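Local coordinates for Blr3880 protein (Bradyrhizobium japonicum, PDB 2OOD), which probably catalyses the zinc-dependent hydrolytic deamination of guanine to xanthine and ammonia, a step of purine breakdown, at residues A[9-14]-A[429-434]; A[419-424]-A[441-446]; A[188-193]-A[201-206]. All blocks are in the same frame, centred on the assembly; numbering follows the deposited sequence.

Contact 1: A[9-14]-A[429-434]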
ATOM      1  N   ARG A   9     -23.607 -21.167   8.084  1.00 41.00           N
ATOM      2  CA  ARG A   9     -22.974 -21.457   9.356  1.00 40.76           C
ATOM      3  C   ARG A   9     -21.470 -21.232   9.322  1.00 41.81           C
ATOM      4  O   ARG A   9     -20.818 -21.495   8.310  1.00 41.50           O
ATOM      5  CB  ARG A   9     -23.246 -22.903   9.751  1.00 40.09           C
ATOM      6  CG  ARG A   9     -22.541 -23.319  11.013  1.00 39.94           C
ATOM      7  CD  ARG A   9     -22.736 -24.787  11.292  1.00 40.80           C
ATOM      8  NE  ARG A   9     -22.138 -25.164  12.565  1.00 42.68           N
ATOM      9  CZ  ARG A   9     -22.381 -26.306  13.195  1.00 43.16           C
ATOM     10  NH1 ARG A   9     -23.214 -27.188  12.666  1.00 43.83           N
ATOM     11  NH2 ARG A   9     -21.800 -26.561  14.358  1.00 43.59           N
ATOM     12  N   GLY A  10     -20.931 -20.761  10.445  1.00 41.84           N
ATOM     13  CA  GLY A  10     -19.503 -20.519  10.553  1.00 41.20           C
ATOM     14  C   GLY A  10     -19.200 -19.405  11.538  1.00 41.71           C
ATOM     15  O   GLY A  10     -20.083 -18.963  12.281  1.00 41.30           O
ATOM     16  N   THR A  11     -17.945 -18.958  11.551  1.00 41.32           N
ATOM     17  CA  THR A  11     -17.515 -17.869  12.430  1.00 40.29           C
ATOM     18  C   THR A  11     -17.929 -16.500  11.854  1.00 39.99           C
ATOM     19  O   THR A  11     -17.524 -16.129  10.746  1.00 39.96           O
ATOM     20  CB  THR A  11     -15.992 -17.887  12.603  1.00 40.20           C
ATOM     21  OG1 THR A  11     -15.584 -19.172  13.083  1.00 40.47           O
ATOM     22  CG2 THR A  11     -15.558 -16.819  13.592  1.00 41.08           C
ATOM     23  N   PHE A  12     -18.728 -15.759  12.616  1.00 38.58           N
ATOM     24  CA  PHE A  12     -19.224 -14.450  12.200  1.00 38.51           C
ATOM     25  C   PHE A  12     -18.670 -13.283  13.026  1.00 38.77           C
ATOM     26  O   PHE A  12     -18.459 -13.407  14.234  1.00 38.95           O
ATOM     27  CB  PHE A  12     -20.749 -14.427  12.296  1.00 38.71           C
ATOM     28  CG  PHE A  12     -21.440 -15.197  11.218  1.00 38.61           C
ATOM     29  CD1 PHE A  12     -21.682 -14.614   9.982  1.00 39.25           C
ATOM     30  CD2 PHE A  12     -21.862 -16.505  11.434  1.00 39.26           C
ATOM     31  CE1 PHE A  12     -22.344 -15.321   8.970  1.00 39.49           C
ATOM     32  CE2 PHE A  12     -22.526 -17.224  10.426  1.00 39.65           C
ATOM     33  CZ  PHE A  12     -22.764 -16.625   9.195  1.00 39.30           C
ATOM     34  N   PHE A  13     -18.470 -12.145  12.365  1.00 37.70           N
ATOM     35  CA  PHE A  13     -17.961 -10.937  13.014  1.00 35.90           C
ATOM     36  C   PHE A  13     -18.583  -9.702  12.356  1.00 35.71           C
ATOM     37  O   PHE A  13     -18.352  -9.436  11.181  1.00 36.37           O
ATOM     38  CB  PHE A  13     -16.434 -10.865  12.876  1.00 35.52           C
ATOM     39  CG  PHE A  13     -15.786  -9.772  13.702  1.00 34.84           C
ATOM     40  CD1 PHE A  13     -15.196 -10.062  14.928  1.00 33.93           C
ATOM     41  CD2 PHE A  13     -15.758  -8.456  13.251  1.00 34.55           C
ATOM     42  CE1 PHE A  13     -14.588  -9.056  15.691  1.00 33.32           C
ATOM     43  CE2 PHE A  13     -15.151  -7.450  14.012  1.00 33.55           C
ATOM     44  CZ  PHE A  13     -14.568  -7.758  15.229  1.00 32.19           C
ATOM     45  N   ASP A  14     -19.376  -8.948  13.104  1.00 35.24           N
ATOM     46  CA  ASP A  14     -19.975  -7.740  12.551  1.00 35.20           C
ATOM     47  C   ASP A  14     -20.147  -6.686  13.640  1.00 34.98           C
ATOM     48  O   ASP A  14     -19.763  -6.905  14.785  1.00 35.18           O
ATOM     49  CB  ASP A  14     -21.304  -8.065  11.843  1.00 34.87           C
ATOM     50  CG  ASP A  14     -22.396  -8.525  12.795  1.00 35.64           C
ATOM     51  OD1 ASP A  14     -22.099  -9.262  13.763  1.00 34.74           O
ATOM     52  OD2 ASP A  14     -23.563  -8.151  12.555  1.00 35.52           O
ATOM     53  N   ALA A 429      -4.802 -21.800  15.751  1.00 47.49           N
ATOM     54  CA  ALA A 429      -5.649 -21.527  14.585  1.00 46.41           C
ATOM     55  C   ALA A 429      -6.905 -20.670  14.886  1.00 47.91           C
ATOM     56  O   ALA A 429      -6.791 -19.598  15.503  1.00 49.47           O
ATOM     57  CB  ALA A 429      -6.043 -22.839  13.920  1.00 45.85           C
ATOM     58  N   GLY A 430      -8.080 -21.150  14.462  1.00 45.45           N
ATOM     59  CA  GLY A 430      -9.354 -20.446  14.634  1.00 43.69           C
ATOM     60  C   GLY A 430      -9.612 -19.487  15.796  1.00 42.36           C
ATOM     61  O   GLY A 430      -9.401 -19.844  16.954  1.00 42.95           O
ATOM     62  N   PRO A 431     -10.102 -18.259  15.520  1.00 40.87           N
ATOM     63  CA  PRO A 431     -10.388 -17.257  16.559  1.00 40.44           C
ATOM     64  C   PRO A 431     -11.490 -17.725  17.525  1.00 40.36           C
ATOM     65  O   PRO A 431     -12.580 -18.112  17.098  1.00 38.66           O
ATOM     66  CB  PRO A 431     -10.801 -16.030  15.744  1.00 37.95           C
ATOM     67  CG  PRO A 431     -11.501 -16.636  14.593  1.00 37.64           C
ATOM     68  CD  PRO A 431     -10.560 -17.773  14.208  1.00 39.38           C
ATOM     69  N   ARG A 432     -11.196 -17.670  18.822  1.00 40.87           N
ATOM     70  CA  ARG A 432     -12.127 -18.122  19.857  1.00 41.85           C
ATOM     71  C   ARG A 432     -12.875 -17.017  20.598  1.00 42.65           C
ATOM     72  O   ARG A 432     -13.849 -17.293  21.305  1.00 43.26           O
ATOM     73  CB  ARG A 432     -11.368 -18.996  20.857  1.00 41.79           C
ATOM     74  CG  ARG A 432     -10.627 -20.139  20.173  1.00 42.01           C
ATOM     75  CD  ARG A 432      -9.480 -20.663  21.001  1.00 42.15           C
ATOM     76  NE  ARG A 432      -8.525 -19.612  21.327  1.00 43.44           N
ATOM     77  CZ  ARG A 432      -7.381 -19.821  21.972  1.00 44.06           C
ATOM     78  NH1 ARG A 432      -7.051 -21.049  22.356  1.00 44.94           N
ATOM     79  NH2 ARG A 432      -6.572 -18.806  22.246  1.00 44.92           N
ATOM     80  N   THR A 433     -12.427 -15.773  20.434  1.00 42.98           N
ATOM     81  CA  THR A 433     -13.061 -14.629  21.094  1.00 41.67           C
ATOM     82  C   THR A 433     -13.078 -13.419  20.169  1.00 41.63           C
ATOM     83  O   THR A 433     -12.297 -13.351  19.219  1.00 42.90           O
ATOM     84  CB  THR A 433     -12.300 -14.225  22.354  1.00 41.82           C
ATOM     85  OG1 THR A 433     -10.993 -13.778  21.985  1.00 42.23           O
ATOM     86  CG2 THR A 433     -12.158 -15.399  23.295  1.00 41.21           C
ATOM     87  N   VAL A 434     -13.956 -12.460  20.451  1.00 39.95           N
ATOM     88  CA  VAL A 434     -14.044 -11.261  19.629  1.00 38.36           C
ATOM     89  C   VAL A 434     -12.686 -10.563  19.491  1.00 39.51           C
ATOM     90  O   VAL A 434     -12.388  -9.986  18.447  1.00 39.82           O
ATOM     91  CB  VAL A 434     -15.057 -10.259  20.201  1.00 35.83           C
ATOM     92  CG1 VAL A 434     -14.620  -9.806  21.572  1.00 33.41           C
ATOM     93  CG2 VAL A 434     -15.189  -9.081  19.266  1.00 33.32           C
TER
HETATM   94  O   HOH W   1     -13.960 -19.576  14.887  1.00 60.51           O

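Contact 2: A[419-424]-A[441-446]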
ATOM      1  N   PRO A 419       0.360 -16.628   7.456  1.00 37.09           N
ATOM      2  CA  PRO A 419       0.038 -17.709   8.375  1.00 38.02           C
ATOM      3  C   PRO A 419       0.919 -17.960   9.581  1.00 37.89           C
ATOM      4  O   PRO A 419       0.421 -18.495  10.552  1.00 39.26           O
ATOM      5  CB  PRO A 419      -0.069 -18.919   7.445  1.00 37.45           C
ATOM      6  CG  PRO A 419       0.997 -18.649   6.385  1.00 37.65           C
ATOM      7  CD  PRO A 419       0.840 -17.164   6.164  1.00 37.34           C
ATOM      8  N   TRP A 420       2.205 -17.607   9.541  1.00 37.95           N
ATOM      9  CA  TRP A 420       3.054 -17.818  10.718  1.00 36.36           C
ATOM     10  C   TRP A 420       2.818 -16.659  11.651  1.00 37.01           C
ATOM     11  O   TRP A 420       3.017 -16.759  12.862  1.00 37.32           O
ATOM     12  CB  TRP A 420       4.536 -17.908  10.358  1.00 36.37           C
ATOM     13  CG  TRP A 420       5.331 -18.445  11.503  1.00 35.75           C
ATOM     14  CD1 TRP A 420       4.981 -19.477  12.318  1.00 35.98           C
ATOM     15  CD2 TRP A 420       6.606 -17.985  11.968  1.00 35.54           C
ATOM     16  NE1 TRP A 420       5.950 -19.691  13.263  1.00 36.26           N
ATOM     17  CE2 TRP A 420       6.960 -18.789  13.072  1.00 36.04           C
ATOM     18  CE3 TRP A 420       7.484 -16.975  11.562  1.00 35.00           C
ATOM     19  CZ2 TRP A 420       8.156 -18.613  13.772  1.00 34.99           C
ATOM     20  CZ3 TRP A 420       8.678 -16.804  12.263  1.00 34.76           C
ATOM     21  CH2 TRP A 420       8.998 -17.619  13.354  1.00 35.36           C
ATOM     22  N   HIS A 421       2.387 -15.550  11.063  1.00 37.65           N
ATOM     23  CA  HIS A 421       2.079 -14.338  11.806  1.00 36.75           C
ATOM     24  C   HIS A 421       0.742 -14.501  12.527  1.00 37.10           C
ATOM     25  O   HIS A 421       0.597 -14.172  13.710  1.00 36.88           O
ATOM     26  CB  HIS A 421       2.015 -13.145  10.851  1.00 35.05           C
ATOM     27  CG  HIS A 421       1.453 -11.906  11.477  1.00 35.70           C
ATOM     28  ND1 HIS A 421       0.265 -11.337  11.068  1.00 35.52           N
ATOM     29  CD2 HIS A 421       1.893 -11.154  12.512  1.00 34.49           C
ATOM     30  CE1 HIS A 421      -0.004 -10.290  11.827  1.00 34.86           C
ATOM     31  NE2 HIS A 421       0.968 -10.157  12.710  1.00 35.27           N
ATOM     32  N   GLN A 422      -0.239 -15.006  11.792  1.00 38.26           N
ATOM     33  CA  GLN A 422      -1.570 -15.222  12.332  1.00 38.27           C
ATOM     34  C   GLN A 422      -1.577 -16.322  13.396  1.00 39.30           C
ATOM     35  O   GLN A 422      -2.397 -16.289  14.317  1.00 39.73           O
ATOM     36  CB  GLN A 422      -2.534 -15.582  11.194  1.00 36.27           C
ATOM     37  CG  GLN A 422      -2.847 -14.428  10.257  1.00 34.05           C
ATOM     38  CD  GLN A 422      -3.932 -13.512  10.795  1.00 34.26           C
ATOM     39  OE1 GLN A 422      -3.994 -13.238  11.992  1.00 35.54           O
ATOM     40  NE2 GLN A 422      -4.786 -13.022   9.907  1.00 32.62           N
ATOM     41  N   SER A 423      -0.662 -17.285  13.283  1.00 38.53           N
ATOM     42  CA  SER A 423      -0.612 -18.389  14.245  1.00 38.14           C
ATOM     43  C   SER A 423      -0.190 -17.946  15.642  1.00 40.03           C
ATOM     44  O   SER A 423      -0.273 -18.721  16.597  1.00 40.05           O
ATOM     45  CB  SER A 423       0.336 -19.492  13.763  1.00 37.55           C
ATOM     46  OG  SER A 423       1.693 -19.133  13.949  1.00 35.96           O
ATOM     47  N   LEU A 424       0.271 -16.703  15.762  1.00 41.49           N
ATOM     48  CA  LEU A 424       0.690 -16.172  17.058  1.00 39.85           C
ATOM     49  C   LEU A 424      -0.505 -16.000  17.981  1.00 40.17           C
ATOM     50  O   LEU A 424      -0.343 -15.827  19.185  1.00 41.19           O
ATOM     51  CB  LEU A 424       1.378 -14.814  16.901  1.00 38.78           C
ATOM     52  CG  LEU A 424       2.897 -14.796  16.745  1.00 39.19           C
ATOM     53  CD1 LEU A 424       3.362 -13.359  16.583  1.00 37.63           C
ATOM     54  CD2 LEU A 424       3.557 -15.436  17.963  1.00 38.58           C
ATOM     55  N   LEU A 441      -8.213  -9.854  11.970  1.00 33.84           N
ATOM     56  CA  LEU A 441      -8.750  -8.958  10.959  1.00 32.43           C
ATOM     57  C   LEU A 441      -7.755  -7.828  10.715  1.00 32.94           C
ATOM     58  O   LEU A 441      -7.654  -7.309   9.606  1.00 33.20           O
ATOM     59  CB  LEU A 441     -10.104  -8.393  11.398  1.00 30.26           C
ATOM     60  CG  LEU A 441     -11.302  -9.344  11.338  1.00 29.97           C
ATOM     61  CD1 LEU A 441     -12.520  -8.660  11.917  1.00 28.25           C
ATOM     62  CD2 LEU A 441     -11.566  -9.764   9.904  1.00 27.93           C
ATOM     63  N   PHE A 442      -7.012  -7.444  11.747  1.00 32.60           N
ATOM     64  CA  PHE A 442      -6.024  -6.401  11.564  1.00 32.87           C
ATOM     65  C   PHE A 442      -4.897  -6.963  10.705  1.00 34.02           C
ATOM     66  O   PHE A 442      -4.250  -6.234   9.959  1.00 34.67           O
ATOM     67  CB  PHE A 442      -5.447  -5.924  12.896  1.00 32.09           C
ATOM     68  CG  PHE A 442      -4.610  -4.678  12.772  1.00 32.04           C
ATOM     69  CD1 PHE A 442      -5.210  -3.440  12.518  1.00 31.48           C
ATOM     70  CD2 PHE A 442      -3.223  -4.738  12.842  1.00 30.38           C
ATOM     71  CE1 PHE A 442      -4.433  -2.288  12.333  1.00 29.55           C
ATOM     72  CE2 PHE A 442      -2.445  -3.585  12.656  1.00 28.50           C
ATOM     73  CZ  PHE A 442      -3.056  -2.369  12.401  1.00 28.74           C
ATOM     74  N   ALA A 443      -4.651  -8.263  10.820  1.00 33.43           N
ATOM     75  CA  ALA A 443      -3.611  -8.894  10.027  1.00 32.41           C
ATOM     76  C   ALA A 443      -4.098  -9.014   8.583  1.00 33.31           C
ATOM     77  O   ALA A 443      -3.299  -8.999   7.652  1.00 35.22           O
ATOM     78  CB  ALA A 443      -3.279 -10.258  10.588  1.00 32.72           C
ATOM     79  N   VAL A 444      -5.409  -9.146   8.394  1.00 32.45           N
ATOM     80  CA  VAL A 444      -5.965  -9.231   7.051  1.00 32.24           C
ATOM     81  C   VAL A 444      -5.697  -7.900   6.361  1.00 34.62           C
ATOM     82  O   VAL A 444      -5.216  -7.860   5.231  1.00 34.05           O
ATOM     83  CB  VAL A 444      -7.481  -9.479   7.082  1.00 30.66           C
ATOM     84  CG1 VAL A 444      -8.089  -9.139   5.744  1.00 27.90           C
ATOM     85  CG2 VAL A 444      -7.755 -10.926   7.416  1.00 28.03           C
HETATM   86  N   MSE A 445      -6.006  -6.814   7.070  1.00 36.67           N
HETATM   87  CA  MSE A 445      -5.813  -5.444   6.593  1.00 38.26           C
HETATM   88  C   MSE A 445      -4.371  -5.099   6.229  1.00 37.97           C
HETATM   89  O   MSE A 445      -4.084  -4.666   5.114  1.00 37.32           O
HETATM   90  CB  MSE A 445      -6.218  -4.433   7.668  1.00 41.24           C
HETATM   91  CG  MSE A 445      -7.685  -4.183   7.891  1.00 47.31           C
HETATM   92 SE   MSE A 445      -7.854  -2.996   9.455  1.00 50.23          SE
HETATM   93  CE  MSE A 445      -9.778  -2.674   9.413  1.00 55.74           C
HETATM   94  N   MSE A 446      -3.475  -5.277   7.198  1.00 36.41           N
HETATM   95  CA  MSE A 446      -2.072  -4.911   7.042  1.00 35.81           C
HETATM   96  C   MSE A 446      -1.089  -5.927   6.468  1.00 36.24           C
HETATM   97  O   MSE A 446      -0.144  -5.537   5.787  1.00 36.08           O
HETATM   98  CB  MSE A 446      -1.528  -4.420   8.386  1.00 37.21           C
HETATM   99  CG  MSE A 446      -2.444  -3.468   9.136  1.00 40.91           C
HETATM  100 SE   MSE A 446      -3.001  -1.899   8.105  1.00 49.02          SE
HETATM  101  CE  MSE A 446      -1.238  -1.151   7.702  1.00 44.89           C
TER

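Contact 3: A[188-193]-A[201-206]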
ATOM      1  N   ARG A 188     -34.369  10.993 -17.269  1.00 41.01           N
ATOM      2  CA  ARG A 188     -34.762   9.734 -17.879  1.00 40.64           C
ATOM      3  C   ARG A 188     -34.229   8.563 -17.067  1.00 41.60           C
ATOM      4  O   ARG A 188     -34.967   7.627 -16.747  1.00 42.09           O
ATOM      5  CB  ARG A 188     -34.221   9.650 -19.311  1.00 40.27           C
ATOM      6  CG  ARG A 188     -34.487   8.322 -20.001  1.00 39.11           C
ATOM      7  CD  ARG A 188     -34.183   8.406 -21.485  1.00 39.12           C
ATOM      8  NE  ARG A 188     -32.750   8.483 -21.757  1.00 41.46           N
ATOM      9  CZ  ARG A 188     -31.882   7.509 -21.484  1.00 42.39           C
ATOM     10  NH1 ARG A 188     -32.298   6.374 -20.924  1.00 43.35           N
ATOM     11  NH2 ARG A 188     -30.595   7.661 -21.783  1.00 42.41           N
ATOM     12  N   LEU A 189     -32.942   8.630 -16.728  1.00 40.70           N
ATOM     13  CA  LEU A 189     -32.286   7.570 -15.978  1.00 39.65           C
ATOM     14  C   LEU A 189     -32.888   7.370 -14.596  1.00 40.26           C
ATOM     15  O   LEU A 189     -32.960   6.240 -14.108  1.00 40.78           O
ATOM     16  CB  LEU A 189     -30.787   7.855 -15.879  1.00 37.53           C
ATOM     17  CG  LEU A 189     -30.085   7.955 -17.235  1.00 35.47           C
ATOM     18  CD1 LEU A 189     -28.642   8.363 -17.030  1.00 34.69           C
ATOM     19  CD2 LEU A 189     -30.172   6.630 -17.969  1.00 33.41           C
ATOM     20  N   ILE A 190     -33.321   8.456 -13.963  1.00 40.01           N
ATOM     21  CA  ILE A 190     -33.934   8.352 -12.642  1.00 40.55           C
ATOM     22  C   ILE A 190     -35.244   7.588 -12.795  1.00 41.54           C
ATOM     23  O   ILE A 190     -35.626   6.794 -11.933  1.00 42.14           O
ATOM     24  CB  ILE A 190     -34.234   9.744 -12.033  1.00 40.40           C
ATOM     25  CG1 ILE A 190     -32.915  10.461 -11.712  1.00 39.79           C
ATOM     26  CG2 ILE A 190     -35.087   9.596 -10.783  1.00 38.30           C
ATOM     27  CD1 ILE A 190     -33.065  11.920 -11.339  1.00 40.19           C
ATOM     28  N   ALA A 191     -35.918   7.831 -13.915  1.00 42.38           N
ATOM     29  CA  ALA A 191     -37.182   7.176 -14.219  1.00 41.46           C
ATOM     30  C   ALA A 191     -36.973   5.675 -14.339  1.00 42.35           C
ATOM     31  O   ALA A 191     -37.564   4.891 -13.593  1.00 42.77           O
ATOM     32  CB  ALA A 191     -37.745   7.727 -15.521  1.00 40.47           C
ATOM     33  N   GLN A 192     -36.114   5.288 -15.274  1.00 42.68           N
ATOM     34  CA  GLN A 192     -35.819   3.881 -15.520  1.00 44.28           C
ATOM     35  C   GLN A 192     -35.149   3.083 -14.411  1.00 43.30           C
ATOM     36  O   GLN A 192     -35.415   1.888 -14.278  1.00 43.73           O
ATOM     37  CB  GLN A 192     -34.948   3.732 -16.765  1.00 46.53           C
ATOM     38  CG  GLN A 192     -35.667   3.980 -18.065  1.00 51.17           C
ATOM     39  CD  GLN A 192     -34.922   3.370 -19.232  1.00 53.57           C
ATOM     40  OE1 GLN A 192     -34.366   2.267 -19.114  1.00 54.80           O
ATOM     41  NE2 GLN A 192     -34.912   4.071 -20.374  1.00 54.98           N
ATOM     42  N   TYR A 193     -34.298   3.719 -13.611  1.00 42.05           N
ATOM     43  CA  TYR A 193     -33.570   2.964 -12.604  1.00 39.67           C
ATOM     44  C   TYR A 193     -33.743   3.230 -11.126  1.00 39.32           C
ATOM     45  O   TYR A 193     -33.747   2.286 -10.333  1.00 39.71           O
ATOM     46  CB  TYR A 193     -32.088   3.029 -12.936  1.00 38.38           C
ATOM     47  CG  TYR A 193     -31.793   2.617 -14.357  1.00 37.79           C
ATOM     48  CD1 TYR A 193     -31.896   1.290 -14.753  1.00 37.07           C
ATOM     49  CD2 TYR A 193     -31.406   3.554 -15.304  1.00 37.34           C
ATOM     50  CE1 TYR A 193     -31.615   0.902 -16.059  1.00 37.93           C
ATOM     51  CE2 TYR A 193     -31.122   3.179 -16.617  1.00 38.18           C
ATOM     52  CZ  TYR A 193     -31.225   1.852 -16.988  1.00 38.74           C
ATOM     53  OH  TYR A 193     -30.917   1.470 -18.282  1.00 39.58           O
ATOM     54  N   TYR A 201     -30.352   5.807  -7.510  1.00 36.42           N
ATOM     55  CA  TYR A 201     -29.771   6.848  -8.357  1.00 36.83           C
ATOM     56  C   TYR A 201     -29.153   8.031  -7.610  1.00 38.20           C
ATOM     57  O   TYR A 201     -29.694   8.499  -6.611  1.00 38.64           O
ATOM     58  CB  TYR A 201     -30.824   7.390  -9.319  1.00 35.32           C
ATOM     59  CG  TYR A 201     -30.222   8.174 -10.453  1.00 34.97           C
ATOM     60  CD1 TYR A 201     -29.735   7.533 -11.582  1.00 34.79           C
ATOM     61  CD2 TYR A 201     -30.095   9.549 -10.382  1.00 34.79           C
ATOM     62  CE1 TYR A 201     -29.129   8.245 -12.616  1.00 34.75           C
ATOM     63  CE2 TYR A 201     -29.488  10.272 -11.413  1.00 35.36           C
ATOM     64  CZ  TYR A 201     -29.005   9.611 -12.525  1.00 35.10           C
ATOM     65  OH  TYR A 201     -28.370  10.316 -13.529  1.00 35.89           O
ATOM     66  N   ALA A 202     -28.032   8.535  -8.115  1.00 38.01           N
ATOM     67  CA  ALA A 202     -27.376   9.671  -7.487  1.00 37.83           C
ATOM     68  C   ALA A 202     -27.129  10.789  -8.486  1.00 38.46           C
ATOM     69  O   ALA A 202     -26.458  10.581  -9.499  1.00 37.71           O
ATOM     70  CB  ALA A 202     -26.058   9.238  -6.864  1.00 38.06           C
ATOM     71  N   ILE A 203     -27.695  11.965  -8.208  1.00 39.00           N
ATOM     72  CA  ILE A 203     -27.505  13.134  -9.064  1.00 39.08           C
ATOM     73  C   ILE A 203     -25.997  13.300  -9.009  1.00 38.98           C
ATOM     74  O   ILE A 203     -25.429  13.392  -7.919  1.00 39.58           O
ATOM     75  CB  ILE A 203     -28.139  14.395  -8.455  1.00 40.63           C
ATOM     76  CG1 ILE A 203     -29.588  14.119  -8.039  1.00 41.05           C
ATOM     77  CG2 ILE A 203     -28.072  15.537  -9.456  1.00 41.53           C
ATOM     78  CD1 ILE A 203     -30.514  13.901  -9.185  1.00 41.30           C
ATOM     79  N   THR A 204     -25.334  13.354 -10.156  1.00 37.13           N
ATOM     80  CA  THR A 204     -23.890  13.444 -10.094  1.00 36.04           C
ATOM     81  C   THR A 204     -23.111  14.531 -10.814  1.00 36.04           C
ATOM     82  O   THR A 204     -22.668  14.345 -11.951  1.00 36.14           O
ATOM     83  CB  THR A 204     -23.251  12.100 -10.496  1.00 36.99           C
ATOM     84  OG1 THR A 204     -23.796  11.055  -9.686  1.00 36.98           O
ATOM     85  CG2 THR A 204     -21.747  12.137 -10.286  1.00 36.23           C
ATOM     86  N   PRO A 205     -22.948  15.695 -10.167  1.00 35.21           N
ATOM     87  CA  PRO A 205     -22.175  16.764 -10.797  1.00 34.44           C
ATOM     88  C   PRO A 205     -20.745  16.340 -10.435  1.00 34.39           C
ATOM     89  O   PRO A 205     -20.369  16.363  -9.266  1.00 34.51           O
ATOM     90  CB  PRO A 205     -22.624  18.004 -10.034  1.00 33.35           C
ATOM     91  CG  PRO A 205     -22.881  17.466  -8.661  1.00 32.61           C
ATOM     92  CD  PRO A 205     -23.629  16.183  -8.954  1.00 33.11           C
ATOM     93  N   ARG A 206     -19.964  15.925 -11.422  1.00 33.84           N
ATOM     94  CA  ARG A 206     -18.614  15.451 -11.161  1.00 35.34           C
ATOM     95  C   ARG A 206     -17.870  16.227 -10.079  1.00 37.31           C
ATOM     96  O   ARG A 206     -17.492  15.655  -9.054  1.00 36.88           O
ATOM     97  CB  ARG A 206     -17.807  15.436 -12.449  1.00 35.34           C
ATOM     98  CG  ARG A 206     -16.519  14.677 -12.326  1.00 33.40           C
ATOM     99  CD  ARG A 206     -16.225  13.985 -13.616  1.00 33.15           C
ATOM    100  NE  ARG A 206     -14.991  13.215 -13.541  1.00 34.77           N
ATOM    101  CZ  ARG A 206     -14.612  12.330 -14.454  1.00 35.73           C
ATOM    102  NH1 ARG A 206     -15.376  12.097 -15.514  1.00 36.35           N
ATOM    103  NH2 ARG A 206     -13.470  11.683 -14.307  1.00 36.42           N
TER

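Contact 1: A[9-14]-A[429-434]
The ring of Phe13 meets Val434 at the point where the β-rich part that flanks the TIM barrel in this amidohydrolase is covered by the start of helix 434-447. Phe13 stands on strand 11-15, which pairs with strands 30-33 and 70-81. Its side chain runs at about a right angle to that of Val434, so that CE1 comes to 3.6 Å from Val434 CG2, neither squarely over the ring face nor at its edge. Placing CG opposite the backbone N (chi1 -171°) carries the ring out to the helix, where Ala437 and Leu441 also pack on it. A large flat residue suits this place because it spans the space between strand and helix, while branched Val434 reaches both Phe13 and strand 30-33.

Thr11, two residues earlier, faces the same way. Its methyl CG2 lies obliquely against the proline ring, 4.2 Å from Pro431 CG, and the rigid Pro431 also touches Ile70 and Met440. Thr433 is the N-cap of the helix, its OG1 bonded to Glu436 N. No direct hydrogen bond joins 9-14 to 429-434. The polar link is instead a water next to Thr11 OG1, an atom that is also hydrogen-bonded to Gln34 O; this water donates to Pro431 O at 3.0 Å.

Contact 2: A[419-424]-A[441-446]
Ala443 CB is met by two flat side chains of helix 418-422, the Gln422 amide face-on and the His421 ring by its edge. The Gln422 amide lies broadside on it: Ala443 CB lies 3.2 Å from Gln422 NE2 and about as near to CD and OE1 of the same group, so the methyl looks at the amide face rather than its rim. The imidazole of His421 comes from another direction, with the methyl near the ring plane. A small side chain suits a place met by both groups, and alanine lets the backbones come near, with the CA atoms of Gln422 and Ala443 7.0 Å apart.

The Gln422 chain bends sharply at its second torsion (chi2 -82°), which folds the amide back across Ala443. Its NE2 is hydrogen-bonded to the carbonyl oxygens of Pro411 and Met440, an anchorage that ties the two helices to the loop after strand 406-409 and fixes the rotation of the amide in a buried setting. This is helix-to-helix packing, one short helix laid against the long helix 434-447, at the dimer interface.

Farther out, Ser423 OG donates to Trp420 O at 2.9 Å from well above the carbonyl plane (46° out of it). Arg86 of the second subunit bonds to the same Trp420 O and Ser423 OG and makes a cation-pi contact with Trp420. On the other helix, Met446 CG, part of a selenomethionine, lies over one face of the Phe442 ring, toward its rim, and Tyr343 meets the Phe442 ring edge-to-face.

Contact 3: A[188-193]-A[201-206]
On the strand that sets Tyr201 against Leu189 and Ile190, Thr204 OG1 donates to Ala202 O at 2.7 Å, approaching from above the carbonyl plane and tying down the backbone just beyond Tyr201. Across to the helix the contact is apolar. Ile190 brings its CG1 over one face of the Tyr201 ring, 3.7 Å from the centroid and 29° off the normal, a CH-pi contact in which the two side chains cross at about a right angle. Leu189 meets the ring obliquely, CB lying 3.7 Å from Tyr201 CE1.

Strand 160-166, helix 179-193 and strand 199-205 form a β-α-β unit of the TIM barrel, and here the helix runs back almost antiparallel to the strand that follows it (170°), the axes 9.1 Å apart. Tyr201 holds its ring across from the backbone N (chi1 -164°), which points it into this layer; its OH is hydrogen-bonded to Leu164 N of the neighbouring strand. Tyrosine thus offers a broad apolar face to the helix and a polar end to the sheet. With an alanine here, Ile190 would probably face a gap where the ring had been, and Leu164 N would lose its hydroxyl partner. Farther along, Ile203 continues the apolar layer, its CD1 3.9 Å from Ile190 CD1, and also packs on Cys219 and Leu222 of helix 213-225.

How the contacts relate
Contacts 1 and 2 are neighbours, their centres 14 Å apart, and share helix 434-447: its start takes part in contact 1, its later turns in contact 2. They touch directly where Phe13 CD2 lies 3.5 Å from Leu441 CD1. Contact 3 is on the opposite side of the chain's centre, about 40 Å from contact 1 and 42 Å from contact 2 between centres, and belongs to the catalytic barrel. None of the three packs on the zinc or guanine, but the segment 201-206 leads toward them: Arg206 O is hydrogen-bonded to ND1 of the zinc ligand His234, and Phe207, next in the chain, lines the guanine pocket. Contact 2 alone adjoins the second subunit.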